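Local coordinates for protein glutamate receptor IIB,Glutamate receptor IIB (Drosophila melanogaster, PDB 4WXJ) that binds glutamate in the two-lobed extracellular domain described here and probably opens a postsynaptic cation channel in response, at residues I118-Y123 with T215-S220; I9-A14 with N89-I94; V111-L116 with K224-A229. One frame throughout, in Å; residues are numbered along the deposited sequence.

Interaction 1: I118-Y123 with T215-S220; sequences ISILSY and TQIGES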
ATOM      1  N   ILE A 118      10.563   1.521   2.402  1.00 16.48           N
ATOM      2  CA  ILE A 118       9.920   2.520   3.245  1.00 15.77           C
ATOM      3  C   ILE A 118      10.816   3.749   3.330  1.00 21.09           C
ATOM      4  O   ILE A 118      12.041   3.636   3.308  1.00  9.70           O
ATOM      5  CB  ILE A 118       9.647   1.968   4.661  1.00 15.52           C
ATOM      6  CG1 ILE A 118       8.688   0.776   4.597  1.00 16.03           C
ATOM      7  CG2 ILE A 118       9.075   3.055   5.570  1.00 15.77           C
ATOM      8  CD1 ILE A 118       8.601  -0.009   5.893  1.00 20.00           C
ATOM      9  N   SER A 119      10.205   4.925   3.419  1.00 19.38           N
ATOM     10  CA  SER A 119      10.969   6.149   3.605  1.00 17.10           C
ATOM     11  C   SER A 119      10.115   7.211   4.287  1.00 20.40           C
ATOM     12  O   SER A 119       8.999   6.933   4.734  1.00 17.45           O
ATOM     13  CB  SER A 119      11.502   6.661   2.265  1.00 27.22           C
ATOM     14  OG  SER A 119      12.549   7.598   2.463  1.00 24.78           O
ATOM     15  N   ILE A 120      10.650   8.425   4.362  1.00 22.24           N
ATOM     16  CA  ILE A 120      10.034   9.502   5.126  1.00 27.10           C
ATOM     17  C   ILE A 120       9.561  10.633   4.216  1.00 21.03           C
ATOM     18  O   ILE A 120      10.362  11.248   3.515  1.00 24.47           O
ATOM     19  CB  ILE A 120      11.020  10.075   6.165  1.00 21.53           C
ATOM     20  CG1 ILE A 120      11.571   8.963   7.063  1.00 21.10           C
ATOM     21  CG2 ILE A 120      10.340  11.149   7.013  1.00 20.70           C
ATOM     22  CD1 ILE A 120      12.811   9.365   7.835  1.00 24.43           C
ATOM     23  N   LEU A 121       8.257  10.902   4.233  1.00 23.79           N
ATOM     24  CA  LEU A 121       7.700  12.051   3.526  1.00 17.85           C
ATOM     25  C   LEU A 121       7.670  13.244   4.468  1.00 30.72           C
ATOM     26  O   LEU A 121       7.116  13.160   5.568  1.00 19.55           O
ATOM     27  CB  LEU A 121       6.294  11.751   3.000  1.00 25.81           C
ATOM     28  CG  LEU A 121       5.596  12.913   2.282  1.00 22.29           C
ATOM     29  CD1 LEU A 121       6.337  13.288   1.011  1.00 21.82           C
ATOM     30  CD2 LEU A 121       4.149  12.569   1.977  1.00 29.30           C
ATOM     31  N   SER A 122       8.261  14.352   4.032  1.00 25.32           N
ATOM     32  CA  SER A 122       8.385  15.533   4.875  1.00 23.80           C
ATOM     33  C   SER A 122       8.091  16.822   4.116  1.00 30.32           C
ATOM     34  O   SER A 122       8.155  16.870   2.887  1.00 21.31           O
ATOM     35  CB  SER A 122       9.789  15.606   5.473  1.00 35.55           C
ATOM     36  OG  SER A 122       9.942  16.777   6.256  1.00 43.64           O
ATOM     37  N   TYR A 123       7.763  17.863   4.872  1.00 36.95           N
ATOM     38  CA  TYR A 123       7.637  19.205   4.328  1.00 36.30           C
ATOM     39  C   TYR A 123       9.041  19.745   4.093  1.00 30.94           C
ATOM     40  O   TYR A 123       9.938  19.508   4.902  1.00 27.34           O
ATOM     41  CB  TYR A 123       6.858  20.106   5.289  1.00 40.59           C
ATOM     42  CG  TYR A 123       6.260  21.339   4.652  1.00 35.22           C
ATOM     43  CD1 TYR A 123       4.981  21.314   4.114  1.00 43.01           C
ATOM     44  CD2 TYR A 123       6.968  22.533   4.601  1.00 43.09           C
ATOM     45  CE1 TYR A 123       4.425  22.439   3.535  1.00 44.92           C
ATOM     46  CE2 TYR A 123       6.421  23.664   4.023  1.00 40.86           C
ATOM     47  CZ  TYR A 123       5.149  23.611   3.493  1.00 43.68           C
ATOM     48  OH  TYR A 123       4.600  24.733   2.916  1.00 45.39           O
ATOM     49  N   THR A 215       9.165  16.674   0.211  1.00 34.60           N
ATOM     50  CA  THR A 215      10.397  16.000  -0.186  1.00 26.10           C
ATOM     51  C   THR A 215      10.613  14.736   0.640  1.00 26.59           C
ATOM     52  O   THR A 215       9.952  14.524   1.658  1.00 24.96           O
ATOM     53  CB  THR A 215      11.624  16.924  -0.029  1.00 35.27           C
ATOM     54  OG1 THR A 215      12.791  16.272  -0.549  1.00 35.34           O
ATOM     55  CG2 THR A 215      11.852  17.287   1.435  1.00 34.44           C
ATOM     56  N   GLN A 216      11.544  13.901   0.190  1.00 27.36           N
ATOM     57  CA  GLN A 216      11.893  12.677   0.899  1.00 28.19           C
ATOM     58  C   GLN A 216      13.092  12.926   1.807  1.00 31.48           C
ATOM     59  O   GLN A 216      14.057  13.575   1.401  1.00 34.08           O
ATOM     60  CB  GLN A 216      12.198  11.552  -0.094  1.00 26.09           C
ATOM     61  CG  GLN A 216      12.525  10.207   0.556  1.00 28.16           C
ATOM     62  CD  GLN A 216      12.922   9.141  -0.451  1.00 28.09           C
ATOM     63  OE1 GLN A 216      13.735   8.267  -0.150  1.00 43.57           O
ATOM     64  NE2 GLN A 216      12.344   9.201  -1.646  1.00 35.33           N
ATOM     65  N   ILE A 217      13.022  12.418   3.035  1.00 28.77           N
ATOM     66  CA  ILE A 217      14.149  12.488   3.960  1.00 26.13           C
ATOM     67  C   ILE A 217      14.892  11.156   3.987  1.00 28.22           C
ATOM     68  O   ILE A 217      14.301  10.109   4.242  1.00 29.69           O
ATOM     69  CB  ILE A 217      13.699  12.850   5.391  1.00 31.39           C
ATOM     70  CG1 ILE A 217      13.181  14.289   5.430  1.00 41.35           C
ATOM     71  CG2 ILE A 217      14.858  12.673   6.384  1.00 41.35           C
ATOM     72  CD1 ILE A 217      12.608  14.714   6.773  1.00 41.17           C
ATOM     73  N   GLY A 218      16.194  11.213   3.725  1.00 24.54           N
ATOM     74  CA  GLY A 218      17.046  10.046   3.825  1.00 30.27           C
ATOM     75  C   GLY A 218      16.838   9.035   2.716  1.00 35.12           C
ATOM     76  O   GLY A 218      16.171   9.309   1.716  1.00 28.60           O
ATOM     77  N   GLU A 219      17.423   7.857   2.906  1.00 33.15           N
ATOM     78  CA  GLU A 219      17.357   6.779   1.930  1.00 42.58           C
ATOM     79  C   GLU A 219      16.164   5.870   2.187  1.00 33.80           C
ATOM     80  O   GLU A 219      15.571   5.892   3.267  1.00 26.14           O
ATOM     81  CB  GLU A 219      18.645   5.953   1.967  1.00 55.47           C
ATOM     82  CG  GLU A 219      19.886   6.709   1.528  1.00 71.91           C
ATOM     83  CD  GLU A 219      20.076   6.694   0.024  1.00 89.01           C
ATOM     84  OE1 GLU A 219      20.185   5.591  -0.552  1.00 92.67           O
ATOM     85  OE2 GLU A 219      20.116   7.786  -0.581  1.00 94.22           O
ATOM     86  N   SER A 220      15.819   5.065   1.188  1.00 29.85           N
ATOM     87  CA  SER A 220      14.835   4.012   1.371  1.00 20.75           C
ATOM     88  C   SER A 220      15.417   2.938   2.281  1.00 23.43           C
ATOM     89  O   SER A 220      16.611   2.654   2.222  1.00 23.66           O
ATOM     90  CB  SER A 220      14.428   3.410   0.025  1.00 31.33           C
ATOM     91  OG  SER A 220      13.622   2.256   0.198  1.00 27.84           O
TER
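S122 and T215 face each other as an antiparallel hydrogen-bonded pair: S122 N gives its hydrogen to T215 O (2.9 Å), and T215 N returns one to S122 O (2.9 Å). Further along, I217 N reaches I120 O in a nearly straight bond. On the face that carries I120, S122, T215 and I217, I217 is the central side chain. Its CG1 lies beside the backbone N and the chain continues extended (chi1 -68°, chi2 175°), which carries CD1 over S122. The 3.2 Å between S122 CB and I217 CD1 is tighter than usual carbon packing, so its exact value is doubtful. I120 meets I217 nearer its backbone, CB to CB at 3.9 Å, with the two branched chains crossing at a slant, and I120 also packs on A196 and L198 of strand 195-200. S122 OG donates forward to Y123 O, the carbonyl of the next residue (3.0 Å), and also hydrogen-bonds T126 OG1. L121 and Q216 belong to the other face, where L204 of helix 201-208 covers both. Q216 stretches out along S119, whose hydroxyl, anti to N (chi1 -163°), points across the contact, with S119 OG 3.2 Å from Q216 CG. Shortening Q216 to an alanine is likely to open a gap beside L204 and take away the chain that lies against the S119 hydroxyl. At G218 the backbone turns a corner with positive phi, and beyond it S220 CA makes a CH...O contact with I118 O at 3.4 Å. The edge strand 214-230, paired antiparallel with its inner neighbour 108-123 in a mixed sheet with a helix packed on one face, belongs to the second lobe of the ionotropic glutamate receptor ligand-binding domain, which has a periplasmic-binding-protein-like fold.

Interaction 2: I9-A14 with N89-I94; sequences IRYTVA and NAQIGI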
ATOM      1  N   ILE A   9     -14.996 -18.681 -16.283  1.00 68.23           N
ATOM      2  CA  ILE A   9     -14.596 -18.423 -14.905  1.00 64.53           C
ATOM      3  C   ILE A   9     -14.552 -16.924 -14.623  1.00 65.38           C
ATOM      4  O   ILE A   9     -13.883 -16.170 -15.332  1.00 71.83           O
ATOM      5  CB  ILE A   9     -13.218 -19.046 -14.592  1.00 58.49           C
ATOM      6  CG1 ILE A   9     -13.294 -20.570 -14.715  1.00 57.63           C
ATOM      7  CG2 ILE A   9     -12.749 -18.651 -13.187  1.00 58.28           C
ATOM      8  CD1 ILE A   9     -11.953 -21.281 -14.637  1.00 56.75           C
ATOM      9  N   ARG A  10     -15.265 -16.508 -13.579  1.00 53.19           N
ATOM     10  CA  ARG A  10     -15.299 -15.110 -13.164  1.00 52.62           C
ATOM     11  C   ARG A  10     -14.785 -14.966 -11.735  1.00 54.27           C
ATOM     12  O   ARG A  10     -15.144 -15.753 -10.858  1.00 55.61           O
ATOM     13  CB  ARG A  10     -16.717 -14.547 -13.274  1.00 57.15           C
ATOM     14  CG  ARG A  10     -16.812 -13.054 -12.979  1.00 68.46           C
ATOM     15  CD  ARG A  10     -18.229 -12.540 -13.154  1.00 82.92           C
ATOM     16  NE  ARG A  10     -19.164 -13.191 -12.239  1.00 95.08           N
ATOM     17  CZ  ARG A  10     -19.367 -12.824 -10.976  1.00101.68           C
ATOM     18  NH1 ARG A  10     -18.701 -11.801 -10.453  1.00105.12           N
ATOM     19  NH2 ARG A  10     -20.241 -13.485 -10.229  1.00101.12           N
ATOM     20  N   TYR A  11     -13.945 -13.958 -11.513  1.00 49.58           N
ATOM     21  CA  TYR A  11     -13.386 -13.682 -10.192  1.00 43.88           C
ATOM     22  C   TYR A  11     -13.861 -12.338  -9.655  1.00 35.60           C
ATOM     23  O   TYR A  11     -13.759 -11.316 -10.331  1.00 29.75           O
ATOM     24  CB  TYR A  11     -11.856 -13.693 -10.241  1.00 30.85           C
ATOM     25  CG  TYR A  11     -11.245 -15.037 -10.562  1.00 29.97           C
ATOM     26  CD1 TYR A  11     -11.694 -16.194  -9.943  1.00 40.33           C
ATOM     27  CD2 TYR A  11     -10.214 -15.145 -11.485  1.00 37.86           C
ATOM     28  CE1 TYR A  11     -11.132 -17.424 -10.235  1.00 40.56           C
ATOM     29  CE2 TYR A  11      -9.647 -16.367 -11.783  1.00 39.99           C
ATOM     30  CZ  TYR A  11     -10.110 -17.503 -11.156  1.00 37.36           C
ATOM     31  OH  TYR A  11      -9.547 -18.724 -11.451  1.00 44.50           O
ATOM     32  N   THR A  12     -14.380 -12.344  -8.432  1.00 36.55           N
ATOM     33  CA  THR A  12     -14.685 -11.101  -7.740  1.00 43.21           C
ATOM     34  C   THR A  12     -13.378 -10.506  -7.221  1.00 41.61           C
ATOM     35  O   THR A  12     -12.677 -11.130  -6.424  1.00 30.54           O
ATOM     36  CB  THR A  12     -15.673 -11.318  -6.581  1.00 42.60           C
ATOM     37  OG1 THR A  12     -16.923 -11.787  -7.101  1.00 38.92           O
ATOM     38  CG2 THR A  12     -15.907 -10.017  -5.816  1.00 40.16           C
ATOM     39  N   VAL A  13     -13.056  -9.304  -7.689  1.00 42.69           N
ATOM     40  CA  VAL A  13     -11.804  -8.643  -7.331  1.00 41.40           C
ATOM     41  C   VAL A  13     -12.031  -7.594  -6.249  1.00 28.74           C
ATOM     42  O   VAL A  13     -12.592  -6.530  -6.509  1.00 32.80           O
ATOM     43  CB  VAL A  13     -11.150  -7.970  -8.557  1.00 39.21           C
ATOM     44  CG1 VAL A  13      -9.845  -7.279  -8.163  1.00 33.99           C
ATOM     45  CG2 VAL A  13     -10.898  -8.996  -9.652  1.00 33.55           C
ATOM     46  N   ALA A  14     -11.583  -7.899  -5.036  1.00 29.37           N
ATOM     47  CA  ALA A  14     -11.675  -6.956  -3.931  1.00 37.32           C
ATOM     48  C   ALA A  14     -10.521  -5.962  -4.001  1.00 37.65           C
ATOM     49  O   ALA A  14      -9.369  -6.348  -4.188  1.00 28.48           O
ATOM     50  CB  ALA A  14     -11.669  -7.688  -2.599  1.00 26.61           C
ATOM     51  N   ASN A  89     -15.830 -13.934  -0.008  1.00 36.38           N
ATOM     52  CA  ASN A  89     -16.677 -13.015  -0.761  1.00 35.13           C
ATOM     53  C   ASN A  89     -15.956 -12.502  -2.004  1.00 41.15           C
ATOM     54  O   ASN A  89     -16.574 -11.939  -2.910  1.00 47.56           O
ATOM     55  CB  ASN A  89     -17.110 -11.835   0.111  1.00 46.05           C
ATOM     56  CG  ASN A  89     -18.074 -12.243   1.208  1.00 39.96           C
ATOM     57  OD1 ASN A  89     -18.663 -13.323   1.164  1.00 45.08           O
ATOM     58  ND2 ASN A  89     -18.248 -11.373   2.196  1.00 40.08           N
ATOM     59  N   ALA A  90     -14.641 -12.696  -2.032  1.00 35.11           N
ATOM     60  CA  ALA A  90     -13.824 -12.340  -3.182  1.00 33.50           C
ATOM     61  C   ALA A  90     -12.769 -13.413  -3.404  1.00 35.24           C
ATOM     62  O   ALA A  90     -12.339 -14.075  -2.458  1.00 34.62           O
ATOM     63  CB  ALA A  90     -13.176 -10.982  -2.980  1.00 28.61           C
ATOM     64  N   GLN A  91     -12.364 -13.585  -4.658  1.00 26.88           N
ATOM     65  CA  GLN A  91     -11.382 -14.600  -5.024  1.00 31.79           C
ATOM     66  C   GLN A  91     -10.002 -13.975  -5.234  1.00 31.40           C
ATOM     67  O   GLN A  91      -8.982 -14.663  -5.176  1.00 26.01           O
ATOM     68  CB  GLN A  91     -11.824 -15.336  -6.293  1.00 33.88           C
ATOM     69  CG  GLN A  91     -13.093 -16.165  -6.126  1.00 46.09           C
ATOM     70  CD  GLN A  91     -14.340 -15.315  -5.960  1.00 51.40           C
ATOM     71  OE1 GLN A  91     -14.585 -14.391  -6.737  1.00 54.07           O
ATOM     72  NE2 GLN A  91     -15.134 -15.621  -4.938  1.00 52.26           N
ATOM     73  N   ILE A  92      -9.987 -12.668  -5.479  1.00 34.32           N
ATOM     74  CA  ILE A  92      -8.752 -11.939  -5.741  1.00 29.24           C
ATOM     75  C   ILE A  92      -8.770 -10.596  -5.015  1.00 22.43           C
ATOM     76  O   ILE A  92      -9.759  -9.867  -5.069  1.00 28.73           O
ATOM     77  CB  ILE A  92      -8.548 -11.719  -7.260  1.00 25.55           C
ATOM     78  CG1 ILE A  92      -8.256 -13.058  -7.948  1.00 31.84           C
ATOM     79  CG2 ILE A  92      -7.409 -10.736  -7.520  1.00 29.51           C
ATOM     80  CD1 ILE A  92      -8.211 -12.992  -9.463  1.00 33.80           C
ATOM     81  N   GLY A  93      -7.671 -10.286  -4.329  1.00 26.88           N
ATOM     82  CA  GLY A  93      -7.508  -9.016  -3.641  1.00 29.57           C
ATOM     83  C   GLY A  93      -6.272  -8.296  -4.145  1.00 21.26           C
ATOM     84  O   GLY A  93      -5.194  -8.888  -4.205  1.00 23.35           O
ATOM     85  N   ILE A  94      -6.418  -7.027  -4.516  1.00 27.03           N
ATOM     86  CA  ILE A  94      -5.308  -6.288  -5.113  1.00 25.91           C
ATOM     87  C   ILE A  94      -5.354  -4.780  -4.864  1.00 25.97           C
ATOM     88  O   ILE A  94      -6.421  -4.166  -4.836  1.00 28.13           O
ATOM     89  CB  ILE A  94      -5.246  -6.525  -6.641  1.00 24.02           C
ATOM     90  CG1 ILE A  94      -4.025  -5.816  -7.243  1.00 17.26           C
ATOM     91  CG2 ILE A  94      -6.539  -6.058  -7.309  1.00 21.45           C
ATOM     92  CD1 ILE A  94      -3.744  -6.183  -8.687  1.00 25.08           C
TER
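T12 O is gripped by two successive backbone amides, Q91 N at 3.0 Å and I92 N at 3.2 Å; the first lies in the carbonyl plane, the second is tilted out of it. The amide N of the same residue is taken by a side chain: Q91 OE1 accepts from T12 N at 2.7 Å, close to the line of its own C=O. That reach depends on a bend in Q91, whose CG sits beside the backbone N before the chain folds at chi2 (70°), which turns OE1 toward T12 N; the amide plane lies 32° from that of the Y11 ring. At V13-I92 and A14-G93 the chains pair briefly as parallel strands, with A14 N bonded to I92 O (2.7 Å) and I94 N to A14 O. Strand 10-15 lies between the parallel strands 57-62 and 92-93, the 2-1-3 order of the first lobe in periplasmic-binding-protein-like receptors. Around Y11 the packing is oblique: I92 CD1 comes to 3.6 Å from Y11 CD2, and Q91 CB rests near CD1 of the same ring, which also meets the rings of F56 and F236. Farther along, V13 CG1 touches I94 CG2 at 3.6 Å, and the I94 side chain also packs on A43, L46 and I47 of helix 42-54. On the other face of the sheet, A14 CB and A90 CB meet at 3.6 Å.

Interaction 3: V111-L116 with K224-A229; sequences VPFMQL and KHYGIA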
ATOM      1  N   VAL A 111       3.216 -14.532  -6.449  1.00 19.57           N
ATOM      2  CA  VAL A 111       4.535 -13.923  -6.517  1.00 25.19           C
ATOM      3  C   VAL A 111       4.330 -12.413  -6.551  1.00 20.05           C
ATOM      4  O   VAL A 111       3.312 -11.943  -7.059  1.00 18.99           O
ATOM      5  CB  VAL A 111       5.331 -14.368  -7.756  1.00 21.49           C
ATOM      6  CG1 VAL A 111       5.681 -15.840  -7.665  1.00 29.47           C
ATOM      7  CG2 VAL A 111       4.549 -14.076  -9.032  1.00 26.27           C
ATOM      8  N   PRO A 112       5.285 -11.645  -6.010  1.00 19.57           N
ATOM      9  CA  PRO A 112       5.061 -10.196  -6.025  1.00 22.70           C
ATOM     10  C   PRO A 112       5.071  -9.597  -7.427  1.00 17.82           C
ATOM     11  O   PRO A 112       5.758 -10.122  -8.304  1.00 15.79           O
ATOM     12  CB  PRO A 112       6.235  -9.649  -5.207  1.00 19.26           C
ATOM     13  CG  PRO A 112       6.739 -10.805  -4.411  1.00 29.27           C
ATOM     14  CD  PRO A 112       6.501 -12.009  -5.265  1.00 29.59           C
ATOM     15  N   PHE A 113       4.318  -8.518  -7.628  1.00 23.24           N
ATOM     16  CA  PHE A 113       4.345  -7.787  -8.894  1.00 22.79           C
ATOM     17  C   PHE A 113       5.079  -6.456  -8.752  1.00 17.57           C
ATOM     18  O   PHE A 113       5.258  -5.731  -9.729  1.00 21.34           O
ATOM     19  CB  PHE A 113       2.922  -7.555  -9.423  1.00 16.25           C
ATOM     20  CG  PHE A 113       2.039  -6.756  -8.501  1.00 19.96           C
ATOM     21  CD1 PHE A 113       2.058  -5.371  -8.523  1.00 15.23           C
ATOM     22  CD2 PHE A 113       1.164  -7.395  -7.635  1.00 15.69           C
ATOM     23  CE1 PHE A 113       1.237  -4.639  -7.685  1.00 15.77           C
ATOM     24  CE2 PHE A 113       0.342  -6.669  -6.796  1.00 18.54           C
ATOM     25  CZ  PHE A 113       0.378  -5.289  -6.820  1.00 14.54           C
ATOM     26  N   MET A 114       5.511  -6.142  -7.534  1.00 17.25           N
ATOM     27  CA  MET A 114       6.256  -4.912  -7.288  1.00 13.52           C
ATOM     28  C   MET A 114       7.080  -5.019  -6.011  1.00 13.91           C
ATOM     29  O   MET A 114       6.605  -5.525  -4.991  1.00 14.35           O
ATOM     30  CB  MET A 114       5.300  -3.720  -7.201  1.00 19.65           C
ATOM     31  CG  MET A 114       5.983  -2.362  -7.309  1.00 24.09           C
ATOM     32  SD  MET A 114       4.825  -0.974  -7.354  1.00 32.45           S
ATOM     33  CE  MET A 114       3.949  -1.288  -8.883  1.00 33.48           C
ATOM     34  N   GLN A 115       8.323  -4.554  -6.082  1.00 11.66           N
ATOM     35  CA  GLN A 115       9.194  -4.484  -4.916  1.00 15.42           C
ATOM     36  C   GLN A 115       9.364  -3.021  -4.536  1.00 20.37           C
ATOM     37  O   GLN A 115       9.321  -2.138  -5.395  1.00 18.20           O
ATOM     38  CB  GLN A 115      10.551  -5.145  -5.191  1.00 25.14           C
ATOM     39  CG  GLN A 115      11.320  -4.555  -6.358  1.00 27.20           C
ATOM     40  CD  GLN A 115      12.660  -5.237  -6.581  1.00 22.10           C
ATOM     41  OE1 GLN A 115      12.769  -6.459  -6.492  1.00 28.03           O
ATOM     42  NE2 GLN A 115      13.687  -4.447  -6.870  1.00 37.46           N
ATOM     43  N   LEU A 116       9.545  -2.768  -3.246  1.00 14.06           N
ATOM     44  CA  LEU A 116       9.560  -1.409  -2.727  1.00 14.34           C
ATOM     45  C   LEU A 116      10.283  -1.342  -1.387  1.00 16.82           C
ATOM     46  O   LEU A 116      10.799  -2.346  -0.891  1.00 13.61           O
ATOM     47  CB  LEU A 116       8.126  -0.889  -2.572  1.00 13.65           C
ATOM     48  CG  LEU A 116       7.199  -1.815  -1.783  1.00 13.37           C
ATOM     49  CD1 LEU A 116       6.301  -1.027  -0.843  1.00 21.39           C
ATOM     50  CD2 LEU A 116       6.362  -2.662  -2.733  1.00 16.54           C
ATOM     51  N   LYS A 224      10.173  -4.605   0.976  1.00 18.54           N
ATOM     52  CA  LYS A 224       8.759  -4.962   0.973  1.00 16.37           C
ATOM     53  C   LYS A 224       8.284  -5.299  -0.439  1.00 11.37           C
ATOM     54  O   LYS A 224       8.914  -4.914  -1.423  1.00 15.68           O
ATOM     55  CB  LYS A 224       7.925  -3.824   1.568  1.00 12.20           C
ATOM     56  CG  LYS A 224       8.386  -3.373   2.952  1.00 19.40           C
ATOM     57  CD  LYS A 224       8.375  -4.510   3.977  1.00 36.15           C
ATOM     58  CE  LYS A 224       9.080  -4.110   5.268  1.00 47.05           C
ATOM     59  NZ  LYS A 224       9.397  -5.294   6.118  1.00 49.10           N
ATOM     60  N   HIS A 225       7.170  -6.024  -0.520  1.00 11.86           N
ATOM     61  CA  HIS A 225       6.639  -6.497  -1.794  1.00 14.46           C
ATOM     62  C   HIS A 225       5.125  -6.351  -1.861  1.00 18.79           C
ATOM     63  O   HIS A 225       4.431  -6.588  -0.871  1.00 16.25           O
ATOM     64  CB  HIS A 225       7.000  -7.970  -2.021  1.00 22.13           C
ATOM     65  CG  HIS A 225       8.420  -8.318  -1.684  1.00 25.96           C
ATOM     66  ND1 HIS A 225       9.454  -8.137  -2.567  1.00 47.89           N
ATOM     67  CD2 HIS A 225       8.958  -8.855  -0.563  1.00 39.77           C
ATOM     68  CE1 HIS A 225      10.586  -8.536  -2.002  1.00 40.40           C
ATOM     69  NE2 HIS A 225      10.311  -8.976  -0.793  1.00 49.57           N
ATOM     70  N   TYR A 226       4.621  -5.969  -3.033  1.00 12.14           N
ATOM     71  CA  TYR A 226       3.189  -6.024  -3.313  1.00 11.87           C
ATOM     72  C   TYR A 226       2.853  -7.340  -3.993  1.00 29.77           C
ATOM     73  O   TYR A 226       3.529  -7.747  -4.939  1.00 18.67           O
ATOM     74  CB  TYR A 226       2.741  -4.870  -4.212  1.00 19.44           C
ATOM     75  CG  TYR A 226       2.858  -3.488  -3.612  1.00 12.09           C
ATOM     76  CD1 TYR A 226       2.891  -3.292  -2.237  1.00 16.67           C
ATOM     77  CD2 TYR A 226       2.927  -2.372  -4.433  1.00 12.22           C
ATOM     78  CE1 TYR A 226       2.996  -2.021  -1.702  1.00 12.05           C
ATOM     79  CE2 TYR A 226       3.030  -1.103  -3.908  1.00 15.39           C
ATOM     80  CZ  TYR A 226       3.065  -0.932  -2.544  1.00 12.18           C
ATOM     81  OH  TYR A 226       3.166   0.338  -2.027  1.00 14.19           O
ATOM     82  N   GLY A 227       1.796  -7.992  -3.518  1.00 20.02           N
ATOM     83  CA  GLY A 227       1.337  -9.239  -4.099  1.00 18.05           C
ATOM     84  C   GLY A 227      -0.174  -9.264  -4.216  1.00 17.22           C
ATOM     85  O   GLY A 227      -0.876  -8.571  -3.479  1.00 18.62           O
ATOM     86  N   ILE A 228      -0.675 -10.057  -5.156  1.00 15.59           N
ATOM     87  CA  ILE A 228      -2.107 -10.284  -5.266  1.00 22.87           C
ATOM     88  C   ILE A 228      -2.519 -11.308  -4.219  1.00 11.99           C
ATOM     89  O   ILE A 228      -1.955 -12.401  -4.151  1.00 17.10           O
ATOM     90  CB  ILE A 228      -2.505 -10.774  -6.672  1.00 30.22           C
ATOM     91  CG1 ILE A 228      -2.257  -9.664  -7.699  1.00 31.34           C
ATOM     92  CG2 ILE A 228      -3.975 -11.209  -6.686  1.00 22.30           C
ATOM     93  CD1 ILE A 228      -2.588 -10.045  -9.134  1.00 33.76           C
ATOM     94  N   ALA A 229      -3.501 -10.946  -3.402  1.00 20.32           N
ATOM     95  CA  ALA A 229      -3.983 -11.829  -2.348  1.00 24.94           C
ATOM     96  C   ALA A 229      -5.079 -12.749  -2.878  1.00 25.92           C
ATOM     97  O   ALA A 229      -5.970 -12.310  -3.606  1.00 22.17           O
ATOM     98  CB  ALA A 229      -4.494 -11.016  -1.171  1.00 24.48           C
TER
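L116 lays its CD2 methyl squarely over one face of the Y226 ring, 3.5 Å from the centroid and 7° off the normal. The two strands are antiparallel and run between the lobes of the ligand-binding domain, as the hinge strands of periplasmic-binding-protein-like folds do, and Y226 lines the glutamate pocket. The tight part is formed by M114, L116 and Y226 with F113; K224 shares the face of the first three, but its chain end departs. CG of L116 stands between the backbone N and the carbonyl carbon (chi1 52°), and chi2 (139°) lies away from a staggered value, which may be the price of bringing both methyls onto the ring, L116 CD1 being 3.6 Å from Y226 CE1. M114 runs alongside the same ring in an oblique Met-aromatic contact, its SD 3.8 Å from Y226 CD2. The F113 ring receives Y226 CB over one face, offset toward the rim, in a CH-pi contact (4.0 Å to the centroid). Backbone bonds from Y226 N to M114 O (2.8 Å) and F113 N to Y226 O pin this part. The other face, with Q115 and H225, is looser and largely toward solvent: Q115 CB is no nearer than 4.1 Å to H225 ND1. P112 lies side by side with H225, CB to CB at 3.7 Å, at the exposed end. The Y226 hydroxyl hydrogen-bonds OE1 of E200, a glutamate-binding residue, and T202 OG1.

How the interactions relate
Interactions 1 and 3 use the same two long strands, 108-123 and 214-230; their centres lie about 21 Å apart, with 118-123 and 215-220 within the second lobe, farther from the hinge, and 111-116 and 224-229 near the crossing between lobes. They touch where I118 packs on K224, and interaction 1 falls within the sequence span that interaction 3 brackets. Interaction 2, earlier in the chain, belongs to the first lobe, its centre about 34 Å from that of interaction 1 and 17 Å from that of interaction 3. It joins interaction 3 through a probable hydrogen bond of G93 N to A229 O and through packing of I92 and I94 on I228. The two shared strands cross between the lobes beside the glutamate site, as hinge strands do in this fold.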